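Side-chain contact in diaminopimelate decarboxylase (Psychromonas ingrahamii, PDB 4XG1), which probably catalyses the pyridoxal-phosphate-dependent decarboxylation of meso-diaminopimelate to L-lysine, the last step of lysine biosynthesis, as a homodimer: residues 150-155 / 165-170. Residues are numbered along the deposited sequence; the frame is centred on the assembly and turned at random.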
loop_
_atom_site.group_PDB
_atom_site.type_symbol
_atom_site.label_atom_id
_atom_site.label_comp_id
_atom_site.label_asym_id
_atom_site.label_seq_id
_atom_site.Cartn_x
_atom_site.Cartn_y
_atom_site.Cartn_z
ATOM N N ARG B 150 -0.348 20.968 17.141
ATOM C CA ARG B 150 -0.366 21.153 15.692
ATOM C C ARG B 150 -1.520 22.120 15.339
ATOM O O ARG B 150 -2.710 21.819 15.569
ATOM C CB ARG B 150 -0.553 19.835 14.954
ATOM C CG ARG B 150 -0.386 19.977 13.446
ATOM C CD ARG B 150 -0.650 18.658 12.731
ATOM N NE ARG B 150 -0.558 18.818 11.302
ATOM C CZ ARG B 150 -0.586 17.831 10.431
ATOM N NH1 ARG B 150 -0.658 16.586 10.829
ATOM N NH2 ARG B 150 -0.526 18.112 9.146
ATOM N N ILE B 151 -1.134 23.254 14.774
ATOM C CA ILE B 151 -2.019 24.325 14.506
ATOM C C ILE B 151 -2.199 24.474 13.021
ATOM O O ILE B 151 -1.272 24.288 12.240
ATOM C CB ILE B 151 -1.432 25.656 15.027
ATOM C CG1 ILE B 151 -1.313 25.623 16.535
ATOM C CG2 ILE B 151 -2.273 26.857 14.585
ATOM C CD1 ILE B 151 -2.616 25.312 17.229
ATOM N N ASN B 152 -3.438 24.745 12.653
ATOM C CA ASN B 152 -3.795 25.035 11.300
ATOM C C ASN B 152 -3.984 26.528 11.161
ATOM O O ASN B 152 -5.061 27.065 11.469
ATOM C CB ASN B 152 -5.079 24.284 10.908
ATOM C CG ASN B 152 -4.977 22.791 11.156
ATOM O OD1 ASN B 152 -3.895 22.255 11.262
ATOM N ND2 ASN B 152 -6.120 22.120 11.239
ATOM N N PRO B 153 -2.953 27.200 10.636
ATOM C CA PRO B 153 -3.147 28.604 10.353
ATOM C C PRO B 153 -4.210 28.906 9.316
ATOM O O PRO B 153 -4.561 28.073 8.480
ATOM C CB PRO B 153 -1.789 29.064 9.857
ATOM C CG PRO B 153 -0.947 27.842 9.668
ATOM C CD PRO B 153 -1.785 26.636 9.919
ATOM N N ASN B 154 -4.624 30.152 9.319
ATOM C CA ASN B 154 -5.670 30.642 8.493
ATOM C C ASN B 154 -4.899 31.198 7.333
ATOM O O ASN B 154 -4.704 32.412 7.206
ATOM C CB ASN B 154 -6.435 31.760 9.218
ATOM C CG ASN B 154 -5.507 32.790 9.889
ATOM O OD1 ASN B 154 -5.324 33.868 9.336
ATOM N ND2 ASN B 154 -4.918 32.474 11.073
ATOM N N ILE B 155 -4.392 30.295 6.506
ATOM C CA ILE B 155 -3.793 30.680 5.243
ATOM C C ILE B 155 -4.899 31.294 4.354
ATOM O O ILE B 155 -6.044 30.817 4.339
ATOM C CB ILE B 155 -3.164 29.447 4.583
ATOM C CG1 ILE B 155 -2.007 28.914 5.472
ATOM C CG2 ILE B 155 -2.748 29.705 3.125
ATOM C CD1 ILE B 155 -1.036 29.947 6.055
ATOM N N THR B 165 -7.825 24.811 1.833
ATOM C CA THR B 165 -9.034 24.029 2.040
ATOM C C THR B 165 -8.627 22.697 2.612
ATOM O O THR B 165 -9.347 22.144 3.452
ATOM C CB THR B 165 -9.896 23.903 0.778
ATOM O OG1 THR B 165 -9.165 23.208 -0.224
ATOM C CG2 THR B 165 -10.295 25.301 0.242
ATOM N N GLY B 166 -7.436 22.228 2.223
ATOM C CA GLY B 166 -6.851 21.004 2.809
ATOM C C GLY B 166 -6.792 21.145 4.315
ATOM O O GLY B 166 -7.283 20.285 5.017
ATOM N N LEU B 167 -6.222 22.249 4.801
ATOM C CA LEU B 167 -6.196 22.570 6.216
ATOM C C LEU B 167 -7.591 22.502 6.831
ATOM O O LEU B 167 -7.812 21.806 7.837
ATOM C CB LEU B 167 -5.597 23.978 6.435
ATOM C CG LEU B 167 -4.053 24.036 6.313
ATOM C CD1 LEU B 167 -3.606 25.473 6.452
ATOM C CD2 LEU B 167 -3.303 23.125 7.293
ATOM N N LYS B 168 -8.545 23.190 6.210
ATOM C CA LYS B 168 -9.941 23.153 6.703
ATOM C C LYS B 168 -10.659 21.814 6.642
ATOM O O LYS B 168 -11.280 21.454 7.611
ATOM C CB LYS B 168 -10.820 24.185 6.006
ATOM C CG LYS B 168 -10.835 25.539 6.715
ATOM C CD LYS B 168 -9.660 26.443 6.334
ATOM C CE LYS B 168 -10.149 27.846 5.952
ATOM N NZ LYS B 168 -10.797 28.541 7.107
ATOM N N GLU B 169 -10.584 21.096 5.523
ATOM C CA GLU B 169 -11.316 19.830 5.331
ATOM C C GLU B 169 -10.759 18.560 5.979
ATOM O O GLU B 169 -11.335 17.482 5.790
ATOM C CB GLU B 169 -11.431 19.460 3.826
ATOM C CG GLU B 169 -11.976 20.533 2.894
ATOM C CD GLU B 169 -13.429 20.931 3.142
ATOM O OE1 GLU B 169 -14.295 20.034 3.285
ATOM O OE2 GLU B 169 -13.725 22.157 3.171
ATOM N N ASN B 170 -9.633 18.598 6.653
ATOM C CA ASN B 170 -8.957 17.351 6.846
ATOM C C ASN B 170 -8.778 17.043 8.318
ATOM O O ASN B 170 -8.916 17.909 9.171
ATOM C CB ASN B 170 -7.657 17.361 6.055
ATOM C CG ASN B 170 -6.540 18.171 6.722
ATOM O OD1 ASN B 170 -6.557 18.469 7.936
ATOM N ND2 ASN B 170 -5.580 18.597 5.898
#
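In the TIM-barrel domain, strand 145-152, helix 161-169 and strand 174-175 form a beta-alpha-beta unit, in which Leu167 of the helix reaches back to the strand end at Asn152 and to Pro153 and Ile155 in the loop that follows. Its two-branched end suits a place facing both. CG stands anti to the carbonyl carbon (chi1 -77°), which carries the branch point toward segment 150-155, and the two methyls diverge from there. Leu167 CD1 goes to the loop, 4.1 Å from Pro153 CD and 3.9 Å from Ile155 CG1, and it also lies 3.4 Å from the backbone O of Pro153. Leu167 CD2 turns to the strand end and rests 4.2 Å from Asn152 CB and 4.1 Å from Asn152 OD1, the two side chains running past each other in opposite directions. The proline ring meets the leucine at about a right angle, and Ile155 suits its place because its CG1 branch, beside the backbone N, gives CD1 a second hydrocarbon neighbour. Asparagine suits the strand end because its CB packs against the leucine while ND2 donates a hydrogen bond to the carbonyl O of Phe172, tying the strand to the chain beyond the helix. Cutting Leu167 back to an alanine removes both methyls, which would probably open a gap beside Pro153 and Ile155 and lose the packing against Asn152. Behind the contact, helix 209-227 packs on Pro153 through Ala214 and on Ile151 through Leu218 and Leu221, while backbone hydrogen bonds join Arg150 to Val125 and Ile151 to Asp198, fixing the strand between barrel strands 122-125 and 192-198.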